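Phosphoglucosamine/phosphogalactosamine mutase (Sulfolobus tokodaii, PDB 2F7L) interconverts the 6-phosphate and 1-phosphate forms of glucosamine and galactosamine, using magnesium, for the synthesis of UDP-N-acetylglucosamine and UDP-N-acetylgalactosamine. Local coordinates at residues Asp251-Ser262 against Ser359-Leu367; Ile388-Tyr396 against Leu444-Lys455. All coordinates share one frame; numbering follows the deposited sequence.

Interaction 1. Residues Asp251-Ser262 against Ser359-Leu367; sequences DSEGRVQWGDRS and SSAELFDRL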
# COMPACT_ATOMS: atom_id res chain seq x y z
N ASP A 251 14.63 6.05 -11.07
CA ASP A 251 16.03 5.69 -11.35
C ASP A 251 16.95 6.85 -11.75
O ASP A 251 16.52 8.00 -11.89
CB ASP A 251 16.10 4.63 -12.44
CG ASP A 251 15.61 5.14 -13.78
OD1 ASP A 251 15.66 6.37 -14.01
OD2 ASP A 251 15.17 4.29 -14.60
N SER A 252 18.22 6.51 -11.93
CA SER A 252 19.27 7.47 -12.29
C SER A 252 18.94 8.39 -13.47
O SER A 252 19.43 9.51 -13.54
CB SER A 252 20.56 6.71 -12.57
OG SER A 252 20.27 5.36 -12.90
N GLU A 253 18.10 7.91 -14.38
CA GLU A 253 17.70 8.70 -15.55
C GLU A 253 16.70 9.77 -15.17
O GLU A 253 16.44 10.69 -15.95
CB GLU A 253 17.07 7.80 -16.62
CG GLU A 253 17.98 6.69 -17.12
CD GLU A 253 19.30 7.20 -17.69
OE1 GLU A 253 19.69 8.35 -17.39
OE2 GLU A 253 19.95 6.42 -18.44
N GLY A 254 16.12 9.66 -13.98
CA GLY A 254 15.16 10.65 -13.55
C GLY A 254 13.77 10.32 -14.04
O GLY A 254 12.93 11.20 -14.21
N ARG A 255 13.53 9.04 -14.30
CA ARG A 255 12.23 8.60 -14.76
C ARG A 255 11.57 7.75 -13.68
O ARG A 255 12.20 6.85 -13.11
CB ARG A 255 12.38 7.80 -16.07
CG ARG A 255 13.48 6.78 -16.04
CD ARG A 255 13.81 6.23 -17.42
NE ARG A 255 14.78 5.15 -17.28
CZ ARG A 255 14.95 4.17 -18.16
NH1 ARG A 255 14.23 4.16 -19.26
NH2 ARG A 255 15.81 3.19 -17.92
N VAL A 256 10.31 8.05 -13.38
CA VAL A 256 9.64 7.29 -12.35
C VAL A 256 9.29 5.90 -12.89
O VAL A 256 8.99 5.75 -14.08
CB VAL A 256 8.37 8.03 -11.80
CG1 VAL A 256 8.41 9.50 -12.16
CG2 VAL A 256 7.11 7.37 -12.29
N GLN A 257 9.36 4.90 -12.02
CA GLN A 257 9.05 3.51 -12.36
C GLN A 257 7.78 3.10 -11.61
O GLN A 257 7.61 3.42 -10.44
CB GLN A 257 10.21 2.62 -11.94
CG GLN A 257 11.55 2.97 -12.60
CD GLN A 257 11.57 2.63 -14.08
OE1 GLN A 257 10.80 1.79 -14.55
NE2 GLN A 257 12.46 3.28 -14.82
N TRP A 258 6.88 2.39 -12.28
CA TRP A 258 5.64 2.02 -11.62
C TRP A 258 5.75 0.87 -10.61
O TRP A 258 6.62 -0.01 -10.72
CB TRP A 258 4.55 1.71 -12.64
CG TRP A 258 3.17 2.00 -12.11
CD1 TRP A 258 2.07 1.19 -12.19
CD2 TRP A 258 2.78 3.12 -11.30
NE1 TRP A 258 1.03 1.73 -11.48
CE2 TRP A 258 1.43 2.92 -10.93
CE3 TRP A 258 3.43 4.28 -10.86
CZ2 TRP A 258 0.73 3.83 -10.12
CZ3 TRP A 258 2.73 5.18 -10.06
CH2 TRP A 258 1.40 4.95 -9.70
N GLY A 259 4.86 0.92 -9.63
CA GLY A 259 4.86 -0.08 -8.58
C GLY A 259 5.06 -1.52 -8.96
O GLY A 259 5.67 -2.27 -8.21
N ASP A 260 4.52 -1.94 -10.11
CA ASP A 260 4.68 -3.32 -10.54
C ASP A 260 6.04 -3.59 -11.22
O ASP A 260 6.50 -4.74 -11.28
CB ASP A 260 3.51 -3.73 -11.45
CG ASP A 260 3.21 -2.70 -12.53
OD1 ASP A 260 2.31 -2.96 -13.36
OD2 ASP A 260 3.85 -1.64 -12.57
N ARG A 261 6.69 -2.54 -11.73
CA ARG A 261 8.00 -2.71 -12.36
C ARG A 261 8.99 -3.05 -11.23
O ARG A 261 9.78 -3.99 -11.32
CB ARG A 261 8.45 -1.43 -13.06
CG ARG A 261 7.47 -0.85 -14.08
CD ARG A 261 7.26 -1.82 -15.17
NE ARG A 261 6.42 -1.31 -16.25
CZ ARG A 261 5.15 -0.96 -16.12
NH1 ARG A 261 4.56 -1.03 -14.94
NH2 ARG A 261 4.46 -0.59 -17.18
N SER A 262 8.95 -2.25 -10.17
CA SER A 262 9.83 -2.46 -9.03
C SER A 262 9.36 -3.60 -8.15
O SER A 262 10.14 -4.17 -7.38
CB SER A 262 9.97 -1.18 -8.21
OG SER A 262 8.72 -0.70 -7.78
N SER A 359 23.53 0.43 -12.49
CA SER A 359 22.76 1.61 -12.09
C SER A 359 21.26 1.33 -12.12
O SER A 359 20.79 0.43 -12.83
CB SER A 359 23.06 2.80 -13.01
OG SER A 359 22.37 2.68 -14.24
N SER A 360 20.52 2.12 -11.35
CA SER A 360 19.08 1.98 -11.26
C SER A 360 18.45 2.03 -12.65
O SER A 360 17.58 1.23 -12.98
CB SER A 360 18.50 3.09 -10.39
OG SER A 360 18.63 4.35 -11.04
N ALA A 361 18.89 2.99 -13.46
CA ALA A 361 18.36 3.13 -14.81
C ALA A 361 18.53 1.84 -15.60
O ALA A 361 17.60 1.36 -16.24
CB ALA A 361 19.06 4.27 -15.53
N GLU A 362 19.73 1.26 -15.55
CA GLU A 362 19.98 0.04 -16.28
C GLU A 362 19.16 -1.10 -15.70
O GLU A 362 18.49 -1.82 -16.44
CB GLU A 362 21.46 -0.34 -16.25
CG GLU A 362 21.74 -1.56 -17.12
CD GLU A 362 23.12 -2.15 -16.95
OE1 GLU A 362 24.11 -1.37 -16.95
OE2 GLU A 362 23.21 -3.41 -16.82
N LEU A 363 19.23 -1.25 -14.38
CA LEU A 363 18.50 -2.29 -13.65
C LEU A 363 17.06 -2.41 -14.13
O LEU A 363 16.58 -3.49 -14.46
CB LEU A 363 18.50 -1.96 -12.16
CG LEU A 363 18.35 -3.07 -11.11
CD1 LEU A 363 17.20 -2.72 -10.20
CD2 LEU A 363 18.12 -4.41 -11.77
N PHE A 364 16.38 -1.28 -14.16
CA PHE A 364 14.99 -1.24 -14.59
C PHE A 364 14.82 -1.62 -16.04
O PHE A 364 13.84 -2.29 -16.41
CB PHE A 364 14.40 0.15 -14.35
CG PHE A 364 13.83 0.32 -12.98
CD1 PHE A 364 14.52 1.01 -11.99
CD2 PHE A 364 12.61 -0.30 -12.66
CE1 PHE A 364 14.02 1.08 -10.70
CE2 PHE A 364 12.10 -0.23 -11.38
CZ PHE A 364 12.80 0.46 -10.40
N ASP A 365 15.78 -1.21 -16.87
CA ASP A 365 15.71 -1.55 -18.27
C ASP A 365 15.74 -3.06 -18.48
O ASP A 365 15.30 -3.53 -19.50
CB ASP A 365 16.81 -0.87 -19.06
CG ASP A 365 16.50 0.59 -19.34
OD1 ASP A 365 15.30 0.96 -19.39
OD2 ASP A 365 17.46 1.37 -19.53
N ARG A 366 16.24 -3.82 -17.51
CA ARG A 366 16.27 -5.27 -17.67
C ARG A 366 14.87 -5.88 -17.73
O ARG A 366 14.72 -7.08 -17.93
CB ARG A 366 17.00 -5.96 -16.51
CG ARG A 366 18.50 -5.68 -16.32
CD ARG A 366 19.06 -6.81 -15.44
NE ARG A 366 20.18 -6.47 -14.56
CZ ARG A 366 21.35 -5.98 -14.96
NH1 ARG A 366 21.60 -5.75 -16.26
NH2 ARG A 366 22.30 -5.75 -14.06
N LEU A 367 13.83 -5.06 -17.54
CA LEU A 367 12.44 -5.55 -17.55
C LEU A 367 11.73 -5.36 -18.89
O LEU A 367 12.07 -4.47 -19.68
CB LEU A 367 11.61 -4.83 -16.47
CG LEU A 367 11.35 -5.31 -15.04
CD1 LEU A 367 12.33 -6.36 -14.63
CD2 LEU A 367 11.41 -4.11 -14.11
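Two torsions lay Q257 over F364: CG sits beside the backbone N, opposite the carbonyl carbon (chi1 -59°), and the chain then bends at chi2 (-70°). Q257 CG comes to rest over the middle of the ring face, 3.3 Å from the F364 centroid, a CH-pi contact. The amide follows on, stacked on the same ring with the planes 13° apart. Its NE2 gives a hydrogen bond of 2.9 Å to D251 OD2, which it meets from above the carboxylate plane. R255 NE is a second donor to this oxygen, at 2.8 Å and through the syn lone pair. The R255 chain is extended from CG to NE and carries the guanidinium across to D365. There NH2 forms a salt bridge of 2.7 Å with D365 OD1, the two planar groups steeply turned against each other. D251, R255 and D365 thus make one salt-bridge network. D251 lies where strand 248-251, an outermost strand of a mixed four-stranded sheet, runs into a type I turn to G254. The turn meets the first turn of helix 360-365, which S359 N-caps through its OG to E362 N. Here S252 OG donates to S360 OG at 2.7 Å, and S360 OG is also bonded to D235 O. Replacing Q257 by an alanine would probably leave D251 OD2 without its amide donor and uncover much of one face of F364. At the edge of that ring S262 CB packs against CE2 of F364 at 3.9 Å. M349 of helix 342-356 and L265 of helix 259-272 also touch F364.

Interaction 2. Residues Ile388-Tyr396 against Leu444-Lys455; sequences IYKKILEVY and LVNELKKIVEGK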
# COMPACT_ATOMS: atom_id res chain seq x y z
N ILE A 388 -21.31 -6.60 -19.67
CA ILE A 388 -20.11 -6.13 -20.35
C ILE A 388 -19.11 -7.27 -20.23
O ILE A 388 -18.55 -7.76 -21.21
CB ILE A 388 -19.54 -4.87 -19.65
CG1 ILE A 388 -20.67 -3.89 -19.29
CG2 ILE A 388 -18.53 -4.19 -20.55
CD1 ILE A 388 -21.32 -3.20 -20.46
N TYR A 389 -18.90 -7.70 -18.99
CA TYR A 389 -17.99 -8.79 -18.69
C TYR A 389 -18.26 -9.96 -19.62
O TYR A 389 -17.37 -10.38 -20.37
CB TYR A 389 -18.16 -9.21 -17.23
CG TYR A 389 -17.61 -8.23 -16.21
CD1 TYR A 389 -17.89 -8.36 -14.86
CD2 TYR A 389 -16.80 -7.16 -16.61
CE1 TYR A 389 -17.40 -7.46 -13.93
CE2 TYR A 389 -16.31 -6.25 -15.68
CZ TYR A 389 -16.62 -6.41 -14.34
OH TYR A 389 -16.15 -5.49 -13.42
N LYS A 390 -19.48 -10.48 -19.58
CA LYS A 390 -19.88 -11.59 -20.45
C LYS A 390 -19.44 -11.39 -21.90
O LYS A 390 -18.98 -12.33 -22.55
CB LYS A 390 -21.39 -11.76 -20.42
CG LYS A 390 -21.92 -12.74 -19.39
CD LYS A 390 -21.94 -14.17 -19.95
CE LYS A 390 -22.71 -15.14 -19.04
NZ LYS A 390 -22.80 -16.54 -19.60
N LYS A 391 -19.58 -10.17 -22.40
CA LYS A 391 -19.23 -9.83 -23.77
C LYS A 391 -17.74 -9.87 -24.06
O LYS A 391 -17.26 -10.76 -24.76
CB LYS A 391 -19.78 -8.45 -24.11
CG LYS A 391 -20.60 -8.36 -25.39
CD LYS A 391 -19.74 -8.16 -26.64
CE LYS A 391 -20.63 -7.74 -27.83
NZ LYS A 391 -19.92 -7.13 -29.00
N ILE A 392 -17.01 -8.90 -23.52
CA ILE A 392 -15.56 -8.83 -23.75
C ILE A 392 -14.94 -10.17 -23.54
O ILE A 392 -13.98 -10.53 -24.21
CB ILE A 392 -14.86 -7.79 -22.84
CG1 ILE A 392 -15.52 -7.73 -21.47
CG2 ILE A 392 -14.91 -6.43 -23.50
CD1 ILE A 392 -15.29 -6.39 -20.76
N LEU A 393 -15.52 -10.92 -22.62
CA LEU A 393 -15.01 -12.24 -22.32
C LEU A 393 -15.19 -13.13 -23.55
O LEU A 393 -14.22 -13.66 -24.09
CB LEU A 393 -15.77 -12.81 -21.13
CG LEU A 393 -14.98 -13.68 -20.17
CD1 LEU A 393 -13.48 -13.41 -20.30
CD2 LEU A 393 -15.49 -13.42 -18.76
N GLU A 394 -16.43 -13.26 -24.00
CA GLU A 394 -16.70 -14.10 -25.16
C GLU A 394 -16.32 -13.48 -26.49
O GLU A 394 -16.80 -13.91 -27.53
CB GLU A 394 -18.18 -14.51 -25.19
CG GLU A 394 -19.14 -13.41 -25.58
CD GLU A 394 -20.59 -13.85 -25.46
OE1 GLU A 394 -20.94 -14.87 -26.11
OE2 GLU A 394 -21.37 -13.20 -24.72
N VAL A 395 -15.47 -12.48 -26.45
CA VAL A 395 -15.00 -11.88 -27.69
C VAL A 395 -13.49 -11.81 -27.64
O VAL A 395 -12.83 -11.80 -28.68
CB VAL A 395 -15.61 -10.46 -27.96
CG1 VAL A 395 -15.68 -9.65 -26.70
CG2 VAL A 395 -14.76 -9.72 -28.98
N TYR A 396 -12.93 -11.77 -26.43
CA TYR A 396 -11.47 -11.71 -26.32
C TYR A 396 -10.83 -13.00 -25.84
O TYR A 396 -9.64 -13.24 -26.08
CB TYR A 396 -11.03 -10.52 -25.48
CG TYR A 396 -11.09 -9.23 -26.25
CD1 TYR A 396 -12.20 -8.39 -26.17
CD2 TYR A 396 -10.04 -8.86 -27.09
CE1 TYR A 396 -12.27 -7.21 -26.92
CE2 TYR A 396 -10.10 -7.69 -27.84
CZ TYR A 396 -11.22 -6.87 -27.75
OH TYR A 396 -11.27 -5.73 -28.51
N LEU A 444 -6.71 -1.44 -28.52
CA LEU A 444 -7.39 -2.29 -27.54
C LEU A 444 -8.39 -1.52 -26.71
O LEU A 444 -9.57 -1.89 -26.60
CB LEU A 444 -6.37 -2.91 -26.58
CG LEU A 444 -5.74 -4.22 -27.04
CD1 LEU A 444 -4.64 -4.63 -26.07
CD2 LEU A 444 -6.83 -5.27 -27.14
N VAL A 445 -7.89 -0.44 -26.11
CA VAL A 445 -8.71 0.40 -25.27
C VAL A 445 -9.95 0.85 -26.02
O VAL A 445 -11.07 0.78 -25.50
CB VAL A 445 -7.91 1.61 -24.78
CG1 VAL A 445 -8.80 2.54 -23.94
CG2 VAL A 445 -6.71 1.12 -23.97
N ASN A 446 -9.74 1.30 -27.26
CA ASN A 446 -10.85 1.76 -28.08
C ASN A 446 -11.93 0.73 -28.26
O ASN A 446 -13.11 1.02 -28.05
CB ASN A 446 -10.34 2.21 -29.44
CG ASN A 446 -9.49 3.45 -29.33
OD1 ASN A 446 -9.86 4.39 -28.62
ND2 ASN A 446 -8.36 3.46 -30.03
N GLU A 447 -11.53 -0.48 -28.65
CA GLU A 447 -12.49 -1.57 -28.83
C GLU A 447 -13.27 -1.78 -27.52
O GLU A 447 -14.50 -1.74 -27.49
CB GLU A 447 -11.77 -2.87 -29.21
CG GLU A 447 -11.27 -2.94 -30.64
CD GLU A 447 -12.30 -2.40 -31.62
OE1 GLU A 447 -12.31 -1.17 -31.84
OE2 GLU A 447 -13.12 -3.19 -32.16
N LEU A 448 -12.52 -1.98 -26.45
CA LEU A 448 -13.12 -2.20 -25.15
C LEU A 448 -14.10 -1.08 -24.78
O LEU A 448 -15.24 -1.36 -24.37
CB LEU A 448 -12.00 -2.33 -24.09
CG LEU A 448 -11.08 -3.55 -24.25
CD1 LEU A 448 -9.86 -3.36 -23.38
CD2 LEU A 448 -11.81 -4.83 -23.88
N LYS A 449 -13.66 0.18 -24.95
CA LYS A 449 -14.50 1.34 -24.64
C LYS A 449 -15.87 1.17 -25.30
O LYS A 449 -16.91 1.41 -24.67
CB LYS A 449 -13.83 2.63 -25.15
CG LYS A 449 -14.38 3.95 -24.60
CD LYS A 449 -13.31 5.02 -24.74
CE LYS A 449 -13.56 6.30 -23.92
NZ LYS A 449 -14.54 7.28 -24.52
N LYS A 450 -15.87 0.74 -26.56
CA LYS A 450 -17.11 0.53 -27.29
C LYS A 450 -17.99 -0.45 -26.55
O LYS A 450 -19.10 -0.11 -26.16
CB LYS A 450 -16.83 -0.01 -28.68
CG LYS A 450 -16.89 1.05 -29.76
CD LYS A 450 -15.51 1.54 -30.16
CE LYS A 450 -14.92 0.69 -31.29
NZ LYS A 450 -14.68 -0.72 -30.87
N ILE A 451 -17.48 -1.67 -26.38
CA ILE A 451 -18.21 -2.75 -25.70
C ILE A 451 -18.76 -2.32 -24.34
O ILE A 451 -19.88 -2.66 -23.98
CB ILE A 451 -17.32 -3.99 -25.46
CG1 ILE A 451 -16.80 -4.53 -26.79
CG2 ILE A 451 -18.09 -5.06 -24.72
CD1 ILE A 451 -15.88 -5.72 -26.63
N VAL A 452 -17.94 -1.59 -23.58
CA VAL A 452 -18.34 -1.14 -22.26
C VAL A 452 -19.49 -0.18 -22.43
O VAL A 452 -20.41 -0.13 -21.62
CB VAL A 452 -17.17 -0.43 -21.51
CG1 VAL A 452 -17.68 0.29 -20.29
CG2 VAL A 452 -16.11 -1.46 -21.11
N GLU A 453 -19.43 0.58 -23.51
CA GLU A 453 -20.48 1.54 -23.81
C GLU A 453 -21.74 0.81 -24.25
O GLU A 453 -22.73 1.44 -24.59
CB GLU A 453 -20.00 2.48 -24.91
CG GLU A 453 -19.21 3.67 -24.40
CD GLU A 453 -18.32 4.27 -25.47
OE1 GLU A 453 -18.73 4.30 -26.65
OE2 GLU A 453 -17.20 4.71 -25.12
N GLY A 454 -21.70 -0.52 -24.20
CA GLY A 454 -22.84 -1.30 -24.63
C GLY A 454 -22.84 -1.11 -26.12
O GLY A 454 -23.87 -1.24 -26.79
N LYS A 455 -21.64 -0.81 -26.63
CA LYS A 455 -21.39 -0.53 -28.04
C LYS A 455 -22.07 0.77 -28.45
O LYS A 455 -21.37 1.67 -28.98
CB LYS A 455 -21.87 -1.70 -28.91
CG LYS A 455 -20.77 -2.72 -29.21
CD LYS A 455 -19.74 -2.15 -30.21
CE LYS A 455 -18.66 -3.19 -30.59
NZ LYS A 455 -19.11 -4.28 -31.52
OXT LYS A 455 -23.30 0.90 -28.22
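E447, which meets Y396 across the contact, holds K450 in a salt bridge within its own helix, 2.6 Å from K450 NZ to E447 OE1. The ammonium comes from well above the carboxylate plane. The bond ties down the outer part of E447, while its aliphatic root serves the other helix. CB of E447 lies at the edge of the Y396 ring, near its plane, beside the hydroxyl. The tyrosine is a knob set among L444, E447, L448 and I451. CE1 of Y396 touches L448 CD2 at 3.9 Å, and CD1 of I451 reaches the ring edge. F418 meets the same ring edge-to-face from strand 416-422 of the sheet. The reverse knob is I451, in a hole made by I388, K391, I392 and V395. Its CG1 stands beside the backbone N (chi1 -60°) and its chain runs on extended (chi2 178°), which carries CD1 to within 3.4 Å of I392 CG2. The short helix segments run at 140° to each other, roughly antiparallel, with axes 10.0 Å apart at their closest. Such mutual knobs-into-holes packing joins the two helices that lie on one face of the antiparallel sheet of the C-terminal domain. Near the C-terminal end of helix 438-452, V452 is crossed by I388 at about a right angle, CG2 to CG2 at 3.7 Å. V452 also rests on V377, V420, I429 and I431 of the sheet. K391 NZ and K455 NZ, both on the solvent side, stand 3.9 Å apart. Between the helices the contact is largely apolar, so shape and hydrophobic burial are likely to hold it, and the two like lysine charges are likely to oppose it slightly, eased by solvent.

In the fold
The two contacts come in series along the chain: interaction 1 closes at L367 before interaction 2 opens at I388. Their centres are 33 Å apart and their nearest atoms about 13 Å, and they do not touch. Interaction 1 sets the turn after strand 248-251 and the start of helix 259-272 against helix 360-365, so it probably links domains II and III. Interaction 2 pairs helices 385-396 and 438-452 inside the C-terminal domain. Strand 371-378 follows helix 360-365 and enters the sheet on which both these helices lie. R261 also makes a long, weak ion pair with E434 of that sheet. The first probably ties domains, the second builds one. Both lie away from the predicted magnesium and phosphoserine sites.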